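Local coordinates for YfkN protein (Bacillus subtilis subsp. subtilis, PDB 3GVE), which belongs to the calcineurin-like phosphoesterase family and carries a manganese and a magnesium ion together in a two-metal site, at residues Lys80-Ile84 against Ser85-Thr89; Gln333-Leu336 against Glu337-Lys341. All coordinates share one frame; numbering follows the deposited sequence.

Contact 1: Lys80-Ile84 against Ser85-Thr89; sequences KDDII and SGTKT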
ATOM      1  N   LYS A  80      -5.761  23.122  -3.764  1.00 16.39           N
ATOM      2  CA  LYS A  80      -6.432  22.841  -5.022  1.00 17.94           C
ATOM      3  C   LYS A  80      -6.628  24.079  -5.890  1.00 16.92           C
ATOM      4  O   LYS A  80      -6.291  24.079  -7.055  1.00 16.62           O
ATOM      5  CB  LYS A  80      -7.784  22.148  -4.790  1.00 21.79           C
ATOM      6  CG  LYS A  80      -8.510  21.791  -6.091  1.00 25.62           C
ATOM      7  CD  LYS A  80      -9.700  20.875  -5.875  1.00 28.66           C
ATOM      8  CE  LYS A  80     -10.587  20.911  -7.087  1.00 31.07           C
ATOM      9  NZ  LYS A  80     -10.412  19.716  -7.934  1.00 32.34           N
ATOM     10  N   ASP A  81      -7.205  25.125  -5.322  1.00 18.11           N
ATOM     11  CA  ASP A  81      -7.563  26.286  -6.121  1.00 20.04           C
ATOM     12  C   ASP A  81      -6.353  26.965  -6.743  1.00 18.56           C
ATOM     13  O   ASP A  81      -6.361  27.253  -7.927  1.00 19.50           O
ATOM     14  CB  ASP A  81      -8.396  27.274  -5.299  1.00 24.31           C
ATOM     15  CG  ASP A  81      -9.755  26.726  -4.958  1.00 28.86           C
ATOM     16  OD1 ASP A  81     -10.287  25.934  -5.749  1.00 29.70           O
ATOM     17  OD2 ASP A  81     -10.288  27.085  -3.897  1.00 31.83           O
ATOM     18  N   ASP A  82      -5.314  27.180  -5.951  1.00 17.74           N
ATOM     19  CA  ASP A  82      -4.101  27.825  -6.453  1.00 17.88           C
ATOM     20  C   ASP A  82      -3.270  26.948  -7.396  1.00 16.16           C
ATOM     21  O   ASP A  82      -2.605  27.453  -8.281  1.00 16.75           O
ATOM     22  CB  ASP A  82      -3.245  28.340  -5.316  1.00 19.87           C
ATOM     23  CG  ASP A  82      -3.901  29.472  -4.561  1.00 23.62           C
ATOM     24  OD1 ASP A  82      -4.724  30.172  -5.160  1.00 24.93           O
ATOM     25  OD2 ASP A  82      -3.610  29.605  -3.369  1.00 26.11           O
ATOM     26  N   ILE A  83      -3.336  25.630  -7.217  1.00 14.82           N
ATOM     27  CA  ILE A  83      -2.658  24.729  -8.135  1.00 15.08           C
ATOM     28  C   ILE A  83      -3.397  24.753  -9.477  1.00 16.02           C
ATOM     29  O   ILE A  83      -2.788  24.832 -10.527  1.00 15.74           O
ATOM     30  CB  ILE A  83      -2.527  23.316  -7.528  1.00 13.09           C
ATOM     31  CG1 ILE A  83      -1.484  23.327  -6.402  1.00 12.91           C
ATOM     32  CG2 ILE A  83      -2.149  22.294  -8.607  1.00 13.05           C
ATOM     33  CD1 ILE A  83      -1.434  22.027  -5.523  1.00 12.08           C
ATOM     34  N   ILE A  84      -4.719  24.749  -9.427  1.00 16.09           N
ATOM     35  CA  ILE A  84      -5.526  24.760 -10.647  1.00 16.94           C
ATOM     36  C   ILE A  84      -5.293  26.009 -11.509  1.00 18.32           C
ATOM     37  O   ILE A  84      -5.164  25.919 -12.715  1.00 20.07           O
ATOM     38  CB  ILE A  84      -7.009  24.574 -10.305  1.00 16.60           C
ATOM     39  CG1 ILE A  84      -7.278  23.096 -10.009  1.00 18.07           C
ATOM     40  CG2 ILE A  84      -7.903  25.071 -11.422  1.00 17.31           C
ATOM     41  CD1 ILE A  84      -8.670  22.806  -9.530  1.00 18.98           C
ATOM     42  N   SER A  85      -5.197  27.152 -10.852  1.00 19.41           N
ATOM     43  CA  SER A  85      -5.012  28.437 -11.514  1.00 20.79           C
ATOM     44  C   SER A  85      -3.566  28.645 -11.942  1.00 21.36           C
ATOM     45  O   SER A  85      -3.273  29.514 -12.750  1.00 22.17           O
ATOM     46  CB  SER A  85      -5.447  29.572 -10.583  1.00 21.59           C
ATOM     47  OG  SER A  85      -4.516  29.783  -9.546  1.00 22.08           O
ATOM     48  N   GLY A  86      -2.659  27.843 -11.382  1.00 21.44           N
ATOM     49  CA  GLY A  86      -1.243  27.958 -11.691  1.00 21.94           C
ATOM     50  C   GLY A  86      -0.552  28.969 -10.804  1.00 23.16           C
ATOM     51  O   GLY A  86       0.619  29.247 -10.950  1.00 24.54           O
ATOM     52  N   THR A  87      -1.303  29.511  -9.872  1.00 23.76           N
ATOM     53  CA  THR A  87      -0.803  30.413  -8.856  1.00 26.70           C
ATOM     54  C   THR A  87       0.241  29.805  -7.904  1.00 25.16           C
ATOM     55  O   THR A  87       1.207  30.436  -7.545  1.00 26.37           O
ATOM     56  CB  THR A  87      -1.994  31.002  -8.047  1.00 32.51           C
ATOM     57  OG1 THR A  87      -2.762  31.927  -8.868  1.00 34.60           O
ATOM     58  CG2 THR A  87      -1.547  31.570  -6.635  1.00 34.78           C
ATOM     59  N   LYS A  88       0.016  28.559  -7.497  1.00 21.46           N
ATOM     60  CA  LYS A  88       0.971  27.857  -6.661  1.00 20.21           C
ATOM     61  C   LYS A  88       1.399  26.648  -7.437  1.00 15.69           C
ATOM     62  O   LYS A  88       0.599  26.035  -8.102  1.00 16.22           O
ATOM     63  CB  LYS A  88       0.318  27.386  -5.374  1.00 23.25           C
ATOM     64  CG  LYS A  88       0.478  28.329  -4.208  1.00 26.78           C
ATOM     65  CD  LYS A  88      -0.169  27.748  -2.961  1.00 29.11           C
ATOM     66  CE  LYS A  88      -1.098  28.754  -2.295  1.00 31.26           C
ATOM     67  NZ  LYS A  88      -0.585  29.218  -1.009  1.00 32.51           N
ATOM     68  N   THR A  89       2.672  26.321  -7.355  1.00 13.63           N
ATOM     69  CA  THR A  89       3.172  25.073  -7.921  1.00 13.18           C
ATOM     70  C   THR A  89       2.842  23.908  -6.982  1.00 11.45           C
ATOM     71  O   THR A  89       3.003  24.008  -5.786  1.00 12.25           O
ATOM     72  CB  THR A  89       4.686  25.139  -8.088  1.00 13.99           C
ATOM     73  OG1 THR A  89       5.014  26.260  -8.909  1.00 16.89           O
ATOM     74  CG2 THR A  89       5.225  23.868  -8.744  1.00 13.68           C
TER
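Lys-88 folds back over Asp-82 where helix 70-85 ends and the chain turns off towards helix 91-98. The two side chains slant across each other: Lys-88 CB sits 3.7 Å from Asp-82 CB, and bends at chi3 and chi4 carry the lysine past the carboxylate. NZ makes a long salt bridge, 3.9 Å to Asp-82 OD2, an oxygen whose place is less sure. Thr-87 comes at the same carboxylate with its methyl, CG2 lying 3.8 Å from Asp-82 OD1, while its OG1 shares a hydrogen bond of 2.9 Å with Ser-85 OG. In the backbone, Asp-82 O takes a nearly straight bond (171°) from Lys-88 N, 3.0 Å away and well above the carbonyl plane, plus a weak one from Gly-86 N. Gly-86, at positive phi, is where the helix is left, and its N also bonds to Ile-83 O. Beyond Gly-86 the chain brings Lys-88 O within 3.5 Å of Ile-83 CA in a CA-H...O contact. Ile-83 packs on Phe-117 and Thr-121 of helix 115-123. Closure of this helix end falls mainly to backbone bonds on the carbonyls of Asp-81, Asp-82 and Ile-83, with Lys-123 meeting Ile-84 O; the charge pair adds at most a weak attraction.

Contact 2: Gln333-Leu336 against Glu337-Lys341; sequences QNTL and EYVRK
Leu-336 and Arg-340, one helical turn apart near the end of helix 322-340, run side by side and point the same way. The guanidinium lies with one face over Leu-336 CB, which approaches NH2 to 3.9 Å near the rim of the group, and CD2 comes 4.0 Å from NH1. Closer in, Arg-340 CD rests 3.3 Å from Leu-336 O, the carbonyl that accepts the Arg-340 N bond. NE reaches on to a salt bridge with Asp-32, and Tyr-27 covers part of both side chains. Next to this lies the packed inner side: Val-339 CG2 meets Thr-335 CG2 at 4.2 Å and touches Thr-335 O at 3.2 Å, with Leu-71 and Tyr-74 against Thr-335 and Pro-70 against Val-339. The exposed side is looser. With CG anti to the backbone N (chi1 -177°), Glu-337 stands out from the helix, its chain extended, and a water joins its OE2, 2.9 Å away, to Asn-334 O, 3.0 Å away. That carbonyl already accepts Tyr-338 N, so it is held twice. Such a last turn is two-sided: apolar contact and the pairing of Arg-340 with Asp-32 hold it to the protein, whereas a single water mediates between backbone and carboxylate outside.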
ATOM      1  N   GLN A 333       5.924  19.485   6.844  1.00 12.83           N
ATOM      2  CA  GLN A 333       5.491  19.900   8.189  1.00 13.77           C
ATOM      3  C   GLN A 333       4.005  20.226   8.232  1.00 13.63           C
ATOM      4  O   GLN A 333       3.337  19.888   9.189  1.00 14.19           O
ATOM      5  CB  GLN A 333       6.345  21.053   8.712  1.00 14.68           C
ATOM      6  CG  GLN A 333       7.773  20.602   8.948  1.00 16.72           C
ATOM      7  CD  GLN A 333       8.664  21.680   9.467  1.00 18.36           C
ATOM      8  OE1 GLN A 333       8.205  22.745   9.841  1.00 19.61           O
ATOM      9  NE2 GLN A 333       9.946  21.403   9.505  1.00 19.38           N
ATOM     10  N   ASN A 334       3.486  20.824   7.170  1.00 14.04           N
ATOM     11  CA  ASN A 334       2.054  21.071   7.069  1.00 14.25           C
ATOM     12  C   ASN A 334       1.264  19.768   6.998  1.00 13.43           C
ATOM     13  O   ASN A 334       0.174  19.651   7.526  1.00 14.73           O
ATOM     14  CB  ASN A 334       1.738  21.950   5.845  1.00 16.16           C
ATOM     15  CG  ASN A 334       2.260  23.376   5.990  1.00 18.23           C
ATOM     16  OD1 ASN A 334       2.635  23.806   7.065  1.00 19.54           O
ATOM     17  ND2 ASN A 334       2.286  24.095   4.897  1.00 19.83           N
ATOM     18  N   THR A 335       1.837  18.785   6.316  1.00 13.30           N
ATOM     19  CA  THR A 335       1.223  17.470   6.225  1.00 13.43           C
ATOM     20  C   THR A 335       1.185  16.764   7.592  1.00 14.31           C
ATOM     21  O   THR A 335       0.202  16.147   7.941  1.00 15.19           O
ATOM     22  CB  THR A 335       1.925  16.604   5.157  1.00 12.90           C
ATOM     23  OG1 THR A 335       1.760  17.231   3.884  1.00 13.12           O
ATOM     24  CG2 THR A 335       1.331  15.207   5.088  1.00 12.94           C
ATOM     25  N   LEU A 336       2.272  16.859   8.338  1.00 14.63           N
ATOM     26  CA  LEU A 336       2.277  16.308   9.685  1.00 13.86           C
ATOM     27  C   LEU A 336       1.134  16.906  10.510  1.00 15.22           C
ATOM     28  O   LEU A 336       0.451  16.194  11.201  1.00 15.82           O
ATOM     29  CB  LEU A 336       3.607  16.581  10.372  1.00 14.04           C
ATOM     30  CG  LEU A 336       4.849  15.882   9.834  1.00 14.20           C
ATOM     31  CD1 LEU A 336       6.086  16.392  10.548  1.00 15.00           C
ATOM     32  CD2 LEU A 336       4.781  14.359   9.918  1.00 15.60           C
ATOM     33  N   GLU A 337       0.930  18.212  10.417  1.00 16.20           N
ATOM     34  CA  GLU A 337      -0.135  18.871  11.169  1.00 18.33           C
ATOM     35  C   GLU A 337      -1.482  18.331  10.714  1.00 17.79           C
ATOM     36  O   GLU A 337      -2.362  18.039  11.502  1.00 17.62           O
ATOM     37  CB  GLU A 337      -0.054  20.380  10.965  1.00 22.18           C
ATOM     38  CG  GLU A 337      -1.070  21.200  11.749  1.00 27.26           C
ATOM     39  CD  GLU A 337      -0.896  22.707  11.583  1.00 32.36           C
ATOM     40  OE1 GLU A 337      -1.135  23.446  12.559  1.00 33.57           O
ATOM     41  OE2 GLU A 337      -0.548  23.171  10.485  1.00 35.00           O
ATOM     42  N   TYR A 338      -1.625  18.201   9.405  1.00 17.22           N
ATOM     43  CA  TYR A 338      -2.845  17.702   8.791  1.00 18.04           C
ATOM     44  C   TYR A 338      -3.188  16.287   9.266  1.00 18.80           C
ATOM     45  O   TYR A 338      -4.332  15.983   9.573  1.00 19.69           O
ATOM     46  CB  TYR A 338      -2.682  17.747   7.268  1.00 18.34           C
ATOM     47  CG  TYR A 338      -3.639  16.885   6.490  1.00 17.04           C
ATOM     48  CD1 TYR A 338      -4.989  17.157   6.463  1.00 15.36           C
ATOM     49  CD2 TYR A 338      -3.182  15.806   5.772  1.00 17.78           C
ATOM     50  CE1 TYR A 338      -5.855  16.356   5.748  1.00 15.82           C
ATOM     51  CE2 TYR A 338      -4.019  15.018   5.075  1.00 17.35           C
ATOM     52  CZ  TYR A 338      -5.352  15.280   5.049  1.00 16.95           C
ATOM     53  OH  TYR A 338      -6.183  14.461   4.331  1.00 17.95           O
ATOM     54  N   VAL A 339      -2.184  15.432   9.331  1.00 19.60           N
ATOM     55  CA  VAL A 339      -2.371  14.042   9.714  1.00 20.64           C
ATOM     56  C   VAL A 339      -2.676  13.868  11.203  1.00 22.04           C
ATOM     57  O   VAL A 339      -3.408  12.969  11.595  1.00 23.45           O
ATOM     58  CB  VAL A 339      -1.119  13.231   9.380  1.00 21.06           C
ATOM     59  CG1 VAL A 339      -1.193  11.890  10.001  1.00 21.95           C
ATOM     60  CG2 VAL A 339      -0.973  13.120   7.877  1.00 21.10           C
ATOM     61  N   ARG A 340      -2.096  14.738  12.008  1.00 22.43           N
ATOM     62  CA  ARG A 340      -2.212  14.644  13.453  1.00 24.84           C
ATOM     63  C   ARG A 340      -3.534  15.226  13.940  1.00 27.15           C
ATOM     64  O   ARG A 340      -4.027  14.868  15.011  1.00 27.70           O
ATOM     65  CB  ARG A 340      -1.003  15.312  14.115  1.00 24.96           C
ATOM     66  CG  ARG A 340       0.230  14.409  14.122  1.00 26.12           C
ATOM     67  CD  ARG A 340       1.495  15.204  14.137  1.00 25.79           C
ATOM     68  NE  ARG A 340       2.714  14.408  14.009  1.00 25.21           N
ATOM     69  CZ  ARG A 340       3.922  14.953  14.046  1.00 26.26           C
ATOM     70  NH1 ARG A 340       5.012  14.209  13.919  1.00 28.60           N
ATOM     71  NH2 ARG A 340       4.037  16.264  14.234  1.00 24.71           N
ATOM     72  N   LYS A 341      -4.119  16.113  13.157  1.00 30.40           N
ATOM     73  CA  LYS A 341      -5.321  16.797  13.561  1.00 35.00           C
ATOM     74  C   LYS A 341      -5.244  17.119  15.055  1.00 37.36           C
ATOM     75  O   LYS A 341      -6.250  17.108  15.751  1.00 39.30           O
ATOM     76  CB  LYS A 341      -6.530  15.938  13.277  1.00 36.91           C
ATOM     77  CG  LYS A 341      -6.495  15.272  11.947  1.00 38.13           C
ATOM     78  CD  LYS A 341      -7.342  14.030  11.929  1.00 38.83           C
ATOM     79  CE  LYS A 341      -8.766  14.336  11.546  1.00 38.71           C
ATOM     80  NZ  LYS A 341      -9.346  13.187  10.814  1.00 38.33           N
TER
HETATM   81  O   HOH W   1      -1.633  21.977   8.084  1.00 21.28           O

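Both contacts involve helix 70-85. Contact 1 is its C-terminal end and the start of the loop leading to helix 91-98; contact 2, much later in the chain, is the last turns of helix 322-340, which lies on the earlier part of helix 70-85 and whose Tyr-338 hydroxyl bonds to Glu-73 and Lys-77. The centres are 20 Å apart and the nearest atoms about 8 Å, so they do not touch, though both lie at the surface on the same side of the chain's centre. The C-terminal helix thereby packs against a helix that contact 1 finishes, and at Lys-341 it reaches Glu-220 of the second subunit.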